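Local coordinates for cellulose binding protein (Clavibacter michiganensis, PDB 4JJO) that binds polysaccharide as the expansin part of a longer, probably cellulose-hydrolysing protein, and is linked to plant cell wall loosening, at residues A[33-38]-A[50-55]; A[137-142]-A[156-161]. All blocks are in the same frame, centred on the assembly; numbering follows the deposited sequence.

In the fold
The two contacts lie in the two domains of the expansin module. Contact 1 (33-38 with 50-55) belongs to the N-terminal double-psi beta-barrel domain, where the Cys23-Cys48 disulfide ties the chain just ahead of Thr50; contact 2 (137-142 with 156-161) belongs to the C-terminal, immunoglobulin-like domain. They follow one another along the chain and sit on opposite sides of its centre, their own centres 30 Å apart. Their nearest atoms remain about 11 Å from each other, so the two are separate packing sites in different domains. Both are buried and apolar, without a hydrogen bond between the paired segments. The structure is the apo form, with no bound sugar from which to measure.

Contact 1. Residues A[33-38]-A[50-55]; sequences MYVAVS and TFLDVT
Leu52 lays its CD1 methyl over a pair of methyls from the facing strand, CG1 of Val35 and CG1 of Val37. Leu52 CD1 is 4.0 Å from Val35 CG1 and 4.1 Å from Val37 CG1, and since Val35 CG1 and Val37 CG1 are themselves 4.3 Å apart, the three methyls form a nearly equilateral triangle. Leu52 reaches them by an extended side chain: CD1 continues straight on from CA and CB (chi2 178°), while CD2 branches off from this line and makes no approach as close. The side chains of Val35 and Leu52 meet at about a right angle and touch through one methyl of each; that of Val37 comes in at a slant. Val35 holds CG1 between its backbone N and carbonyl carbon (chi1 63°), which directs this branch at Leu52.

Strands 34-38 and 51-56 are not neighbours in the sheet. Strand 59-69 runs between them, parallel to the first and antiparallel to the second, and Val35 and Leu52 meet across the curl of the sheet with their CA atoms 8.5 Å apart. This is an interior contact of the double-psi beta-barrel, the fold of the expansin N-terminal domain. Val35 and Val37 point inward from alternate positions of one strand, and Leu77 on strand 76-80 touches both valines as well as Leu52 and Val54. Val63 adds to the packing around Val35, while Thr101 lies against Leu52. No hydrogen bond joins the two segments; the backbone of strand 34-38 is bonded instead to its sheet neighbours, Val35 to Ala66 and Ala36 to Asp78. Beside Leu52 in sequence, Asp53 forms a salt bridge with Arg62.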
# COMPACT_ATOMS: atom_id res chain seq x y z
N MET A 33 10.58 2.62 -7.89
CA MET A 33 11.01 3.00 -6.55
C MET A 33 10.09 2.36 -5.52
O MET A 33 9.02 2.87 -5.21
CB MET A 33 11.00 4.52 -6.39
CG MET A 33 11.95 5.24 -7.34
SD MET A 33 13.68 4.81 -7.06
CE MET A 33 14.47 5.68 -8.41
N TYR A 34 10.53 1.22 -5.00
CA TYR A 34 9.75 0.47 -4.03
C TYR A 34 10.67 -0.22 -3.04
O TYR A 34 11.89 -0.19 -3.20
CB TYR A 34 8.86 -0.56 -4.73
CG TYR A 34 9.60 -1.53 -5.62
CD1 TYR A 34 10.08 -2.73 -5.11
CD2 TYR A 34 9.80 -1.26 -6.96
CE1 TYR A 34 10.75 -3.63 -5.92
CE2 TYR A 34 10.47 -2.15 -7.78
CZ TYR A 34 10.94 -3.33 -7.25
OH TYR A 34 11.61 -4.22 -8.06
N VAL A 35 10.09 -0.86 -2.03
CA VAL A 35 10.87 -1.43 -0.95
C VAL A 35 10.12 -2.55 -0.25
O VAL A 35 8.89 -2.53 -0.17
CB VAL A 35 11.24 -0.35 0.09
CG1 VAL A 35 9.98 0.21 0.73
CG2 VAL A 35 12.18 -0.91 1.14
N ALA A 36 10.87 -3.53 0.24
CA ALA A 36 10.33 -4.57 1.11
C ALA A 36 10.80 -4.28 2.53
O ALA A 36 11.98 -4.02 2.76
CB ALA A 36 10.80 -5.93 0.66
N VAL A 37 9.87 -4.33 3.48
CA VAL A 37 10.19 -3.97 4.86
C VAL A 37 10.08 -5.17 5.78
O VAL A 37 9.41 -6.16 5.47
CB VAL A 37 9.26 -2.85 5.37
CG1 VAL A 37 9.49 -1.57 4.58
CG2 VAL A 37 7.80 -3.28 5.30
N SER A 38 10.74 -5.08 6.93
CA SER A 38 10.74 -6.18 7.89
C SER A 38 9.32 -6.50 8.35
O SER A 38 8.42 -5.66 8.23
CB SER A 38 11.62 -5.83 9.10
OG SER A 38 11.11 -4.71 9.79
N THR A 50 2.13 2.92 1.89
CA THR A 50 2.81 4.06 2.49
C THR A 50 4.16 4.28 1.81
O THR A 50 4.63 3.44 1.04
CB THR A 50 3.03 3.90 4.01
OG1 THR A 50 3.98 2.84 4.25
CG2 THR A 50 1.72 3.60 4.71
N PHE A 51 4.77 5.42 2.10
CA PHE A 51 6.02 5.79 1.45
C PHE A 51 7.10 6.10 2.48
O PHE A 51 6.82 6.66 3.54
CB PHE A 51 5.81 7.01 0.55
CG PHE A 51 5.01 6.71 -0.69
CD1 PHE A 51 5.63 6.55 -1.91
CD2 PHE A 51 3.63 6.57 -0.62
CE1 PHE A 51 4.90 6.27 -3.05
CE2 PHE A 51 2.89 6.29 -1.76
CZ PHE A 51 3.53 6.14 -2.97
N LEU A 52 8.33 5.70 2.16
CA LEU A 52 9.48 6.02 2.98
C LEU A 52 10.38 6.98 2.23
O LEU A 52 10.62 6.80 1.03
CB LEU A 52 10.30 4.76 3.29
CG LEU A 52 9.56 3.55 3.87
CD1 LEU A 52 10.54 2.39 4.05
CD2 LEU A 52 8.89 3.90 5.18
N ASP A 53 10.88 8.01 2.92
CA ASP A 53 11.98 8.80 2.39
C ASP A 53 13.27 8.25 2.97
O ASP A 53 13.53 8.38 4.17
CB ASP A 53 11.82 10.29 2.73
CG ASP A 53 10.97 11.02 1.71
OD1 ASP A 53 10.77 10.47 0.61
OD2 ASP A 53 10.52 12.14 2.01
N VAL A 54 14.08 7.64 2.11
CA VAL A 54 15.29 6.95 2.53
C VAL A 54 16.52 7.78 2.18
O VAL A 54 16.72 8.14 1.02
CB VAL A 54 15.41 5.59 1.83
CG1 VAL A 54 16.62 4.84 2.35
CG2 VAL A 54 14.15 4.77 2.05
N THR A 55 17.33 8.08 3.19
CA THR A 55 18.56 8.82 2.99
C THR A 55 19.76 7.88 3.02
O THR A 55 19.97 7.15 3.99
CB THR A 55 18.75 9.91 4.07
OG1 THR A 55 17.68 10.85 3.99
CG2 THR A 55 20.08 10.63 3.87

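Contact 2. Residues A[137-142]-A[156-161]; sequences VEIQAG and WVTPSP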
# COMPACT_ATOMS: atom_id res chain seq x y z
N VAL A 137 -11.89 -0.23 7.01
CA VAL A 137 -12.62 -0.15 5.75
C VAL A 137 -13.99 -0.78 5.97
O VAL A 137 -14.09 -1.88 6.50
CB VAL A 137 -11.89 -0.91 4.63
CG1 VAL A 137 -12.73 -0.94 3.36
CG2 VAL A 137 -10.53 -0.29 4.36
N GLU A 138 -15.04 -0.05 5.59
CA GLU A 138 -16.41 -0.51 5.82
C GLU A 138 -17.25 -0.43 4.55
O GLU A 138 -17.06 0.46 3.72
CB GLU A 138 -17.08 0.33 6.91
CG GLU A 138 -16.46 0.19 8.29
CD GLU A 138 -16.88 1.31 9.22
OE1 GLU A 138 -16.48 2.47 8.97
OE2 GLU A 138 -17.61 1.04 10.20
N ILE A 139 -18.17 -1.38 4.40
CA ILE A 139 -19.13 -1.35 3.30
C ILE A 139 -20.53 -1.09 3.85
O ILE A 139 -20.91 -1.64 4.88
CB ILE A 139 -19.14 -2.67 2.51
CG1 ILE A 139 -17.79 -2.88 1.82
CG2 ILE A 139 -20.27 -2.67 1.49
CD1 ILE A 139 -17.69 -4.17 1.03
N GLN A 140 -21.29 -0.25 3.16
CA GLN A 140 -22.61 0.14 3.62
C GLN A 140 -23.59 -1.02 3.55
O GLN A 140 -23.64 -1.74 2.55
CB GLN A 140 -23.14 1.32 2.81
CG GLN A 140 -24.36 1.99 3.43
CD GLN A 140 -24.49 3.45 3.03
OE1 GLN A 140 -24.23 3.82 1.88
NE2 GLN A 140 -24.88 4.29 3.98
N ALA A 141 -24.35 -1.20 4.62
CA ALA A 141 -25.37 -2.23 4.69
C ALA A 141 -26.66 -1.60 5.21
O ALA A 141 -26.87 -1.50 6.41
CB ALA A 141 -24.93 -3.35 5.61
N GLY A 142 -27.51 -1.17 4.28
CA GLY A 142 -28.68 -0.39 4.63
C GLY A 142 -28.23 1.00 5.04
O GLY A 142 -27.73 1.76 4.21
N TRP A 156 -8.81 -6.03 1.92
CA TRP A 156 -9.74 -6.04 3.03
C TRP A 156 -10.90 -6.94 2.62
O TRP A 156 -11.47 -6.76 1.55
CB TRP A 156 -10.26 -4.63 3.31
CG TRP A 156 -9.21 -3.70 3.80
CD1 TRP A 156 -8.28 -3.03 3.05
CD2 TRP A 156 -8.98 -3.30 5.16
NE1 TRP A 156 -7.49 -2.26 3.86
CE2 TRP A 156 -7.90 -2.40 5.16
CE3 TRP A 156 -9.59 -3.63 6.38
CZ2 TRP A 156 -7.41 -1.82 6.32
CZ3 TRP A 156 -9.10 -3.05 7.53
CH2 TRP A 156 -8.02 -2.16 7.50
N VAL A 157 -11.25 -7.91 3.46
CA VAL A 157 -12.25 -8.90 3.07
C VAL A 157 -13.49 -8.89 3.95
O VAL A 157 -13.47 -8.43 5.09
CB VAL A 157 -11.67 -10.33 3.03
CG1 VAL A 157 -10.56 -10.42 1.99
CG2 VAL A 157 -11.17 -10.75 4.40
N THR A 158 -14.58 -9.41 3.40
CA THR A 158 -15.87 -9.42 4.07
C THR A 158 -15.98 -10.60 5.03
O THR A 158 -15.64 -11.73 4.67
CB THR A 158 -17.00 -9.52 3.03
OG1 THR A 158 -16.77 -10.64 2.18
CG2 THR A 158 -17.06 -8.25 2.19
N PRO A 159 -16.45 -10.35 6.26
CA PRO A 159 -16.71 -11.40 7.24
C PRO A 159 -18.06 -12.07 7.01
O PRO A 159 -18.35 -13.11 7.60
CB PRO A 159 -16.72 -10.64 8.57
CG PRO A 159 -17.22 -9.29 8.20
CD PRO A 159 -16.70 -9.01 6.82
N SER A 160 -18.87 -11.46 6.16
CA SER A 160 -20.20 -11.96 5.86
C SER A 160 -20.72 -11.26 4.61
O SER A 160 -20.14 -10.25 4.19
CB SER A 160 -21.14 -11.74 7.05
OG SER A 160 -21.25 -10.37 7.38
N PRO A 161 -21.79 -11.78 4.00
CA PRO A 161 -22.25 -11.26 2.71
C PRO A 161 -22.56 -9.76 2.71
O PRO A 161 -22.84 -9.16 3.75
CB PRO A 161 -23.53 -12.06 2.45
CG PRO A 161 -23.33 -13.32 3.18
CD PRO A 161 -22.60 -12.94 4.43
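The indole of Trp156 carries Val137 on one face, and Arg150 of strand 144-150 also touches this tryptophan. The CG2 methyl stands 3.4 Å from the centroid of the five-membered ring of Trp156 and 9° off its normal, a CH-pi contact with the methyl almost directly above the ring centre. Its nearest ring atoms lie along the fusion bond, with Val137 CG2 3.5 Å from both CE2 and CD2 of Trp156. Val137 CB follows at 3.8 Å from Trp156 CD2, so the valine covers the ring with its root as well as its tip. In Val137 the branch that does the work, CG2, lies opposite the carbonyl carbon, while CG1 is the one trans to the backbone N (chi1 174°). Val137 N is buried here with no hydrogen-bond partner in the model.

Two residues further along each segment the pairing is looser: Ile139 CD1 meets Thr158 CG2 at 4.3 Å. The hydroxyl of Thr158 has a separate task, with OG1 hydrogen-bonded to Ala123 N. Val127 and Leu125 of strand 124-128 pack against Val137 and Ile139, respectively, and Leu148 and Val169 also touch Val137. Strand 144-150 lies between strands 134-141 and 156-157, antiparallel to both, so the touching parts run the same general way, 34° apart, without a hydrogen bond between them. The contact lies inside the expansin C-terminal domain, an immunoglobulin-like beta-sandwich.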